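PDB 2OA9: R.MvaI from Kocuria varians, which acts as a monomeric restriction endonuclease that recognises its DNA target asymmetrically and probably cuts it with the help of metal ions. Local coordinates for residues Ser68-Phe73 with Ile234-Leu239; Asp120-Ile125 with Glu135-Gln140; Lys161-Ile166 with Asn188-Leu193. All blocks are in the same frame, centred on the assembly; numbering follows the deposited sequence.

Interaction 1 of 3, residues Ser68-Phe73 with Ile234-Leu239; sequences SLLTLF and INMEKL. With CD (cadmium ion), chain E.
The carboxamide of N235 has the carbonyl oxygen of S68 over one face, S68 O lying 3.6 Å from N235 ND2. At its edges, N235 OD1 accepts from K238 N (3.2 Å) in plane on a lone pair, while ND2 donates to A66 O. Asparagine suits this place: its short acceptor caps the first turn of helix 236-242 just where the strand ends. S68 O itself is bound by M236 N (3.0 Å), the donor tilted 26° from the carbonyl plane. L70 and I234 exchange both backbone bonds as an antiparallel hydrogen-bonded pair, with L70 N to I234 O at 2.8 Å. The contact thus joins strand 69-74, at one edge of a five-stranded antiparallel sheet, to strand 225-235 and the helix that follows it. L70 reaches its partner with CG trans to N (chi1 -179°), which lays L70 CD2 obliquely on L239 CD2, 3.6 Å away; the branched, apolar leucine ends pack between strand and helix. L72 crosses I234 obliquely, L72 CD1 lying 4.1 Å from I234 CG2. Bent at chi3, M236 brings CE against CB of S68 (3.8 Å). Farther along the helix, both carboxylate oxygens of E237 chelate a cadmium ion shared with H62.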
loop_
_atom_site.group_PDB
_atom_site.type_symbol
_atom_site.label_atom_id
_atom_site.label_comp_id
_atom_site.label_asym_id
_atom_site.label_seq_id
_atom_site.Cartn_x
_atom_site.Cartn_y
_atom_site.Cartn_z
ATOM N N SER A 68 4.795 -6.451 7.572
ATOM C CA SER A 68 5.110 -5.358 6.641
ATOM C C SER A 68 3.893 -4.502 6.371
ATOM O O SER A 68 2.818 -4.994 6.153
ATOM C CB SER A 68 5.660 -5.872 5.342
ATOM O OG SER A 68 6.877 -6.572 5.581
ATOM N N LEU A 69 4.079 -3.201 6.368
ATOM C CA LEU A 69 3.018 -2.265 6.005
ATOM C C LEU A 69 3.355 -1.680 4.623
ATOM O O LEU A 69 4.413 -1.094 4.435
ATOM C CB LEU A 69 2.956 -1.143 7.049
ATOM C CG LEU A 69 1.897 -0.072 6.937
ATOM C CD1 LEU A 69 0.490 -0.694 6.948
ATOM C CD2 LEU A 69 2.086 0.970 8.036
ATOM N N LEU A 70 2.444 -1.864 3.680
ATOM C CA LEU A 70 2.592 -1.412 2.307
ATOM C C LEU A 70 1.825 -0.101 2.139
ATOM O O LEU A 70 0.666 0.007 2.535
ATOM C CB LEU A 70 1.993 -2.497 1.415
ATOM C CG LEU A 70 2.042 -2.301 -0.089
ATOM C CD1 LEU A 70 3.467 -2.470 -0.561
ATOM C CD2 LEU A 70 1.085 -3.283 -0.774
ATOM N N THR A 71 2.455 0.911 1.547
ATOM C CA THR A 71 1.766 2.071 1.023
ATOM C C THR A 71 1.392 1.829 -0.422
ATOM O O THR A 71 2.252 1.730 -1.268
ATOM C CB THR A 71 2.688 3.268 1.122
ATOM O OG1 THR A 71 2.984 3.497 2.502
ATOM C CG2 THR A 71 2.019 4.530 0.580
ATOM N N LEU A 72 0.101 1.758 -0.691
ATOM C CA LEU A 72 -0.407 1.526 -2.043
ATOM C C LEU A 72 -0.130 2.727 -2.926
ATOM O O LEU A 72 0.317 2.580 -4.048
ATOM C CB LEU A 72 -1.906 1.261 -1.989
ATOM C CG LEU A 72 -2.289 -0.016 -1.213
ATOM C CD1 LEU A 72 -3.756 -0.023 -0.815
ATOM C CD2 LEU A 72 -1.957 -1.246 -2.013
ATOM N N PHE A 73 -0.411 3.901 -2.392
ATOM C CA PHE A 73 -0.203 5.178 -3.069
ATOM C C PHE A 73 -0.427 6.303 -2.091
ATOM O O PHE A 73 -0.957 6.105 -1.006
ATOM C CB PHE A 73 -1.144 5.318 -4.292
ATOM C CG PHE A 73 -2.626 5.250 -3.961
ATOM C CD1 PHE A 73 -3.333 6.352 -3.563
ATOM C CD2 PHE A 73 -3.299 4.047 -4.054
ATOM C CE1 PHE A 73 -4.699 6.288 -3.287
ATOM C CE2 PHE A 73 -4.642 3.957 -3.724
ATOM C CZ PHE A 73 -5.350 5.082 -3.338
ATOM N N ILE A 234 -1.832 -0.669 3.876
ATOM C CA ILE A 234 -2.386 -1.976 4.192
ATOM C C ILE A 234 -1.249 -2.921 4.585
ATOM O O ILE A 234 -0.169 -2.876 3.997
ATOM C CB ILE A 234 -3.198 -2.559 2.973
ATOM C CG1 ILE A 234 -3.947 -3.821 3.374
ATOM C CG2 ILE A 234 -2.292 -2.824 1.762
ATOM C CD1 ILE A 234 -4.859 -4.380 2.267
ATOM N N ASN A 235 -1.519 -3.773 5.560
ATOM C CA ASN A 235 -0.595 -4.866 5.894
ATOM C C ASN A 235 -0.464 -5.777 4.704
ATOM O O ASN A 235 -1.442 -6.089 4.007
ATOM C CB ASN A 235 -1.118 -5.602 7.100
ATOM C CG ASN A 235 -0.329 -6.835 7.419
ATOM O OD1 ASN A 235 -0.477 -7.877 6.828
ATOM N ND2 ASN A 235 0.548 -6.694 8.421
ATOM N N MET A 236 0.748 -6.220 4.418
ATOM C CA MET A 236 1.005 -6.897 3.159
ATOM C C MET A 236 0.296 -8.245 3.076
ATOM O O MET A 236 -0.168 -8.653 1.995
ATOM C CB MET A 236 2.493 -7.044 2.904
ATOM C CG MET A 236 2.840 -7.791 1.667
ATOM S SD MET A 236 4.624 -7.755 1.317
ATOM C CE MET A 236 4.807 -5.975 1.686
ATOM N N GLU A 237 0.248 -8.999 4.174
ATOM C CA GLU A 237 -0.564 -10.241 4.152
ATOM C C GLU A 237 -1.998 -9.930 3.904
ATOM O O GLU A 237 -2.688 -10.644 3.169
ATOM C CB GLU A 237 -0.503 -11.021 5.481
ATOM C CG GLU A 237 0.641 -11.970 5.636
ATOM C CD GLU A 237 0.407 -13.302 4.972
ATOM O OE1 GLU A 237 0.370 -13.335 3.762
ATOM O OE2 GLU A 237 0.330 -14.324 5.681
ATOM N N LYS A 238 -2.483 -8.884 4.555
ATOM C CA LYS A 238 -3.859 -8.514 4.434
ATOM C C LYS A 238 -4.267 -8.213 3.017
ATOM O O LYS A 238 -5.416 -8.409 2.626
ATOM C CB LYS A 238 -4.099 -7.330 5.323
ATOM C CG LYS A 238 -5.517 -7.117 5.659
ATOM C CD LYS A 238 -5.662 -6.486 7.042
ATOM C CE LYS A 238 -5.185 -7.358 8.201
ATOM N NZ LYS A 238 -6.257 -8.133 8.863
ATOM N N LEU A 239 -3.344 -7.726 2.210
ATOM C CA LEU A 239 -3.600 -7.468 0.801
ATOM C C LEU A 239 -4.069 -8.717 0.022
ATOM O O LEU A 239 -4.902 -8.601 -0.874
ATOM C CB LEU A 239 -2.409 -6.781 0.120
ATOM C CG LEU A 239 -2.604 -6.387 -1.344
ATOM C CD1 LEU A 239 -3.808 -5.486 -1.546
ATOM C CD2 LEU A 239 -1.314 -5.696 -1.832
HETATM CD CD CD E . -0.123 -15.694 3.931
#

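Interaction 2 of 3, residues Asp120-Ile125 with Glu135-Gln140; sequences DFKIDI and EVFDKQ. With CD (cadmium ion), chain G.
D120 pairs with F137 across the hairpin of strands 119-126 and 131-138 through both backbone bonds, D120 N to F137 O being 2.8 Å. The D120 side chain crosses that of K139 at about a right angle, and D120 OD1 is met by K139 NZ at 2.9 Å on the syn side; that ammonium also binds S114 O. The backbone O of D120 lies in plane at the edge of the F137 ring, where polarised ring C-H groups suit an oxygen. F121 turns to the other face of the sheet beside V136, both pointing the same way; F121 CE1 is 4.0 Å from V136 CG1, and L102 and V106 of strand 100-106 also touch the phenylalanine ring. K122 returns to the face of F137 and packs CB at that ring's edge. Running side by side with E135, K122 bends at chi3 and chi4 (58° and 68°), bringing K122 NZ to E135 OE1 at 2.7 Å, a salt bridge on the syn side. Were E135 an alanine, the K122 ammonium would probably lose its charged mate and be free to swing. D124 comes next: D124 CB lies 3.3 Å from E135 OE2, and the two oxygens of D124 chelate a cadmium ion, whose bound water also donates to I125 O. D124 and I125 bind calcium in another structure of this protein. Because the nearly parallel carboxylates of D124 and E135 come within 4.1 Å (OD2 to OE2), lysine and cation probably offset a crowding of negative charge at this end.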
loop_
_atom_site.group_PDB
_atom_site.type_symbol
_atom_site.label_atom_id
_atom_site.label_comp_id
_atom_site.label_asym_id
_atom_site.label_seq_id
_atom_site.Cartn_x
_atom_site.Cartn_y
_atom_site.Cartn_z
ATOM N N ASP A 120 -11.376 14.194 16.552
ATOM C CA ASP A 120 -11.289 12.778 16.191
ATOM C C ASP A 120 -11.771 12.604 14.752
ATOM O O ASP A 120 -12.422 13.461 14.199
ATOM C CB ASP A 120 -12.126 11.914 17.103
ATOM C CG ASP A 120 -11.683 11.970 18.539
ATOM O OD1 ASP A 120 -10.472 12.062 18.787
ATOM O OD2 ASP A 120 -12.527 11.933 19.449
ATOM N N PHE A 121 -11.373 11.497 14.140
ATOM C CA PHE A 121 -11.516 11.328 12.707
ATOM C C PHE A 121 -12.018 9.928 12.393
ATOM O O PHE A 121 -11.640 8.987 13.063
ATOM C CB PHE A 121 -10.196 11.552 11.960
ATOM C CG PHE A 121 -9.580 12.876 12.215
ATOM C CD1 PHE A 121 -9.879 13.964 11.398
ATOM C CD2 PHE A 121 -8.707 13.064 13.270
ATOM C CE1 PHE A 121 -9.334 15.206 11.638
ATOM C CE2 PHE A 121 -8.152 14.317 13.509
ATOM C CZ PHE A 121 -8.478 15.374 12.703
ATOM N N LYS A 122 -12.792 9.815 11.303
ATOM C CA LYS A 122 -13.198 8.518 10.744
ATOM C C LYS A 122 -13.341 8.649 9.233
ATOM O O LYS A 122 -13.711 9.697 8.722
ATOM C CB LYS A 122 -14.487 8.055 11.382
ATOM C CG LYS A 122 -14.846 6.603 11.021
ATOM C CD LYS A 122 -15.909 6.027 11.974
ATOM C CE LYS A 122 -17.214 6.756 12.049
ATOM N NZ LYS A 122 -18.012 6.673 10.814
ATOM N N ILE A 123 -13.101 7.586 8.487
ATOM C CA ILE A 123 -13.429 7.572 7.054
ATOM C C ILE A 123 -14.810 6.938 6.864
ATOM O O ILE A 123 -15.176 5.965 7.524
ATOM C CB ILE A 123 -12.386 6.785 6.246
ATOM C CG1 ILE A 123 -10.954 7.314 6.504
ATOM C CG2 ILE A 123 -12.735 6.790 4.734
ATOM C CD1 ILE A 123 -10.718 8.697 5.983
ATOM N N ASP A 124 -15.630 7.550 6.035
ATOM C CA ASP A 124 -16.914 6.972 5.646
ATOM C C ASP A 124 -17.000 6.912 4.122
ATOM O O ASP A 124 -16.675 7.869 3.416
ATOM C CB ASP A 124 -18.142 7.699 6.278
ATOM C CG ASP A 124 -19.400 6.923 6.144
ATOM O OD1 ASP A 124 -19.496 5.804 6.726
ATOM O OD2 ASP A 124 -20.352 7.312 5.426
ATOM N N ILE A 125 -17.481 5.792 3.602
ATOM C CA ILE A 125 -17.651 5.652 2.169
ATOM C C ILE A 125 -19.048 6.115 1.772
ATOM O O ILE A 125 -20.042 5.540 2.168
ATOM C CB ILE A 125 -17.383 4.193 1.674
ATOM C CG1 ILE A 125 -16.122 3.575 2.269
ATOM C CG2 ILE A 125 -17.310 4.192 0.150
ATOM C CD1 ILE A 125 -14.769 4.254 1.921
ATOM N N GLU A 135 -14.642 12.235 7.975
ATOM C CA GLU A 135 -15.458 12.773 9.024
ATOM C C GLU A 135 -14.634 13.282 10.191
ATOM O O GLU A 135 -13.700 12.598 10.633
ATOM C CB GLU A 135 -16.414 11.682 9.534
ATOM C CG GLU A 135 -17.395 11.135 8.509
ATOM C CD GLU A 135 -18.253 9.989 9.044
ATOM O OE1 GLU A 135 -17.812 9.212 9.933
ATOM O OE2 GLU A 135 -19.373 9.861 8.509
ATOM N N VAL A 136 -15.003 14.464 10.682
ATOM C CA VAL A 136 -14.303 15.119 11.773
ATOM C C VAL A 136 -15.289 15.326 12.905
ATOM O O VAL A 136 -16.386 15.829 12.695
ATOM C CB VAL A 136 -13.670 16.444 11.343
ATOM C CG1 VAL A 136 -12.796 16.971 12.416
ATOM C CG2 VAL A 136 -12.852 16.301 10.031
ATOM N N PHE A 137 -14.864 14.937 14.099
ATOM C CA PHE A 137 -15.672 15.006 15.295
ATOM C C PHE A 137 -14.955 15.842 16.322
ATOM O O PHE A 137 -13.726 15.754 16.479
ATOM C CB PHE A 137 -15.869 13.603 15.898
ATOM C CG PHE A 137 -16.509 12.611 14.969
ATOM C CD1 PHE A 137 -17.856 12.330 15.032
ATOM C CD2 PHE A 137 -15.734 11.923 14.051
ATOM C CE1 PHE A 137 -18.435 11.399 14.181
ATOM C CE2 PHE A 137 -16.324 11.013 13.174
ATOM C CZ PHE A 137 -17.645 10.769 13.230
ATOM N N ASP A 138 -15.709 16.643 17.059
ATOM C CA ASP A 138 -15.120 17.216 18.271
ATOM C C ASP A 138 -15.228 16.206 19.413
ATOM O O ASP A 138 -15.763 15.076 19.265
ATOM C CB ASP A 138 -15.646 18.615 18.586
ATOM C CG ASP A 138 -17.090 18.639 19.011
ATOM O OD1 ASP A 138 -17.640 17.615 19.499
ATOM O OD2 ASP A 138 -17.756 19.708 18.933
ATOM N N LYS A 139 -14.643 16.583 20.532
ATOM C CA LYS A 139 -14.486 15.666 21.666
ATOM C C LYS A 139 -15.801 15.445 22.395
ATOM O O LYS A 139 -15.890 14.556 23.246
ATOM C CB LYS A 139 -13.393 16.178 22.637
ATOM C CG LYS A 139 -11.978 16.102 22.071
ATOM C CD LYS A 139 -11.529 14.687 21.751
ATOM C CE LYS A 139 -10.115 14.677 21.175
ATOM N NZ LYS A 139 -9.520 13.299 21.179
ATOM N N GLN A 140 -16.816 16.233 22.046
ATOM C CA GLN A 140 -18.184 16.004 22.499
ATOM C C GLN A 140 -19.011 15.139 21.519
ATOM O O GLN A 140 -20.235 15.112 21.612
ATOM C CB GLN A 140 -18.868 17.351 22.762
ATOM C CG GLN A 140 -18.228 18.210 23.876
ATOM C CD GLN A 140 -16.921 18.880 23.463
ATOM O OE1 GLN A 140 -15.900 18.797 24.184
ATOM N NE2 GLN A 140 -16.947 19.575 22.321
HETATM CD CD CD G . -21.678 5.265 6.293
HETATM O O HOH W 1 -14.998 12.356 19.303
HETATM O O HOH W 2 -21.225 4.489 4.247
#

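Interaction 3 of 3, residues Lys161-Ile166 with Asn188-Leu193; sequences KKLKYI and NLFTDL
I166 O accepts the backbone N of F190 at 2.8 Å, nearly in line with its C=O bond, and is touched as well by the CA-H of L189. The return bond, from I166 N to F190 O, is weak at 3.5 Å. F190 O also meets the edge of the Y165 ring, 3.5 Å from Y165 CD2, and in plane at that edge lies T191 CG2, 3.8 Å from Y165 CE2. The Y165 ring thus offers its edge to these groups, and Y7 and L11 of helix 6-19 touch the side chain too. A trans chi1 of 161° carries the F190 ring outward to become the centrepiece. One face has the N of D192 over its centre. In plane at the edge come K164 O, 3.5 Å from F190 CE2, and L163 CD2, 4.0 Å from F190 CZ, the leucine crossing the phenylalanine at about a right angle. CD1 of I166 closes on CD2 of the ring from an oblique direction. The other methyl of L163, CD1, rests 3.6 Å from L193 N, a buried amide with no polar partner. L163 is where the chain leaves helix 152-162 before entering the sheet. Strands 166-176 and 179-192 form an antiparallel pair within a mixed sheet, whose strand 58-61 runs parallel to the former and carries E58 and I59, which bind calcium in another structure of this protein, consistent with the central sheet of a PDDEXK nuclease core.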
loop_
_atom_site.group_PDB
_atom_site.type_symbol
_atom_site.label_atom_id
_atom_site.label_comp_id
_atom_site.label_asym_id
_atom_site.label_seq_id
_atom_site.Cartn_x
_atom_site.Cartn_y
_atom_site.Cartn_z
ATOM N N LYS A 161 -2.226 3.893 -11.970
ATOM C CA LYS A 161 -0.895 4.447 -12.204
ATOM C C LYS A 161 0.184 3.848 -11.314
ATOM O O LYS A 161 1.334 3.764 -11.735
ATOM C CB LYS A 161 -0.893 5.960 -11.967
ATOM C CG LYS A 161 -0.993 6.837 -13.198
ATOM C CD LYS A 161 -0.655 8.289 -12.832
ATOM C CE LYS A 161 -1.718 8.935 -11.955
ATOM N NZ LYS A 161 -2.219 10.217 -12.547
ATOM N N LYS A 162 -0.181 3.437 -10.090
ATOM C CA LYS A 162 0.797 3.221 -9.030
ATOM C C LYS A 162 0.907 1.777 -8.558
ATOM O O LYS A 162 1.930 1.412 -8.014
ATOM C CB LYS A 162 0.547 4.130 -7.810
ATOM C CG LYS A 162 0.554 5.627 -8.120
ATOM C CD LYS A 162 1.756 6.016 -8.934
ATOM C CE LYS A 162 1.928 7.527 -9.015
ATOM N NZ LYS A 162 2.617 8.051 -7.803
ATOM N N LEU A 163 -0.102 0.953 -8.807
ATOM C CA LEU A 163 -0.032 -0.434 -8.332
ATOM C C LEU A 163 1.087 -1.156 -9.030
ATOM O O LEU A 163 1.328 -0.940 -10.220
ATOM C CB LEU A 163 -1.319 -1.196 -8.605
ATOM C CG LEU A 163 -2.508 -1.004 -7.671
ATOM C CD1 LEU A 163 -3.659 -1.829 -8.203
ATOM C CD2 LEU A 163 -2.156 -1.401 -6.246
ATOM N N LYS A 164 1.767 -2.017 -8.286
ATOM C CA LYS A 164 2.816 -2.860 -8.835
ATOM C C LYS A 164 2.472 -4.284 -8.459
ATOM O O LYS A 164 1.729 -4.527 -7.493
ATOM C CB LYS A 164 4.178 -2.454 -8.286
ATOM C CG LYS A 164 4.596 -1.033 -8.693
ATOM C CD LYS A 164 5.951 -0.647 -8.159
ATOM C CE LYS A 164 6.589 0.506 -8.946
ATOM N NZ LYS A 164 7.915 0.898 -8.338
ATOM N N TYR A 165 3.008 -5.231 -9.211
ATOM C CA TYR A 165 2.967 -6.632 -8.819
ATOM C C TYR A 165 3.721 -6.885 -7.509
ATOM O O TYR A 165 4.727 -6.262 -7.216
ATOM C CB TYR A 165 3.526 -7.538 -9.941
ATOM C CG TYR A 165 2.740 -7.512 -11.234
ATOM C CD1 TYR A 165 3.222 -6.835 -12.360
ATOM C CD2 TYR A 165 1.524 -8.144 -11.328
ATOM C CE1 TYR A 165 2.488 -6.804 -13.533
ATOM C CE2 TYR A 165 0.802 -8.140 -12.471
ATOM C CZ TYR A 165 1.288 -7.480 -13.572
ATOM O OH TYR A 165 0.516 -7.470 -14.686
ATOM N N ILE A 166 3.196 -7.800 -6.706
ATOM C CA ILE A 166 3.882 -8.272 -5.507
ATOM C C ILE A 166 3.763 -9.791 -5.506
ATOM O O ILE A 166 2.697 -10.327 -5.866
ATOM C CB ILE A 166 3.201 -7.716 -4.232
ATOM C CG1 ILE A 166 3.360 -6.206 -4.146
ATOM C CG2 ILE A 166 3.790 -8.331 -2.972
ATOM C CD1 ILE A 166 2.191 -5.543 -3.491
ATOM N N ASN A 188 2.297 -16.451 -4.327
ATOM C CA ASN A 188 1.035 -15.773 -4.465
ATOM C C ASN A 188 1.317 -14.440 -5.136
ATOM O O ASN A 188 1.945 -13.544 -4.550
ATOM C CB ASN A 188 0.401 -15.517 -3.098
ATOM C CG ASN A 188 -0.017 -16.769 -2.418
ATOM O OD1 ASN A 188 0.835 -17.568 -2.013
ATOM N ND2 ASN A 188 -1.309 -16.918 -2.195
ATOM N N LEU A 189 0.881 -14.318 -6.390
ATOM C CA LEU A 189 1.144 -13.130 -7.209
ATOM C C LEU A 189 -0.100 -12.245 -7.194
ATOM O O LEU A 189 -1.134 -12.581 -7.749
ATOM C CB LEU A 189 1.475 -13.527 -8.665
ATOM C CG LEU A 189 1.835 -12.350 -9.567
ATOM C CD1 LEU A 189 3.105 -11.663 -9.195
ATOM C CD2 LEU A 189 1.878 -12.818 -11.070
ATOM N N PHE A 190 0.047 -11.105 -6.531
ATOM C CA PHE A 190 -0.970 -10.059 -6.471
ATOM C C PHE A 190 -0.882 -9.328 -7.795
ATOM O O PHE A 190 0.198 -8.841 -8.173
ATOM C CB PHE A 190 -0.630 -9.098 -5.317
ATOM C CG PHE A 190 -1.308 -7.750 -5.423
ATOM C CD1 PHE A 190 -2.613 -7.592 -5.000
ATOM C CD2 PHE A 190 -0.656 -6.662 -5.949
ATOM C CE1 PHE A 190 -3.240 -6.354 -5.084
ATOM C CE2 PHE A 190 -1.275 -5.437 -6.025
ATOM C CZ PHE A 190 -2.557 -5.282 -5.569
ATOM N N THR A 191 -2.016 -9.171 -8.472
ATOM C CA THR A 191 -2.059 -8.533 -9.808
ATOM C C THR A 191 -2.987 -7.328 -9.940
ATOM O O THR A 191 -2.936 -6.611 -10.949
ATOM C CB THR A 191 -2.436 -9.555 -10.914
ATOM O OG1 THR A 191 -3.744 -10.091 -10.684
ATOM C CG2 THR A 191 -1.518 -10.765 -10.970
ATOM N N ASP A 192 -3.870 -7.096 -8.986
ATOM C CA ASP A 192 -4.850 -6.009 -9.106
ATOM C C ASP A 192 -5.565 -5.779 -7.806
ATOM O O ASP A 192 -5.690 -6.680 -6.970
ATOM C CB ASP A 192 -5.871 -6.256 -10.213
ATOM C CG ASP A 192 -6.640 -4.985 -10.595
ATOM O OD1 ASP A 192 -6.029 -3.878 -10.610
ATOM O OD2 ASP A 192 -7.870 -5.021 -10.858
ATOM N N LEU A 193 -5.994 -4.536 -7.628
ATOM C CA LEU A 193 -6.913 -4.152 -6.551
ATOM C C LEU A 193 -7.882 -3.131 -7.100
ATOM O O LEU A 193 -7.441 -2.116 -7.628
ATOM C CB LEU A 193 -6.155 -3.540 -5.369
ATOM C CG LEU A 193 -6.970 -3.005 -4.185
ATOM C CD1 LEU A 193 -7.501 -4.150 -3.429
ATOM C CD2 LEU A 193 -6.055 -2.145 -3.291
#

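How the interactions relate
Interactions 1 and 3 are neighbours, their centres about 11 Å apart, and they share one hydrophobic core: L239 CD1 meets F190 CE1 at 3.7 Å, and L70 CD2 meets I166 CD1 at the same distance. The side of the antiparallel sheet carrying L70 and L72, with helix 236-242, is thereby joined to the mixed sheet that holds strands 166-176 and 179-192. Interaction 2 stands apart in the three-stranded sheet, about 24 Å from interaction 1 and about 31 Å from interaction 3, centre to centre. Along the chain interaction 2 closes before interaction 3 opens, and both are nested inside the long loop closed by interaction 1, which ties early and late parts of this single-chain enzyme together.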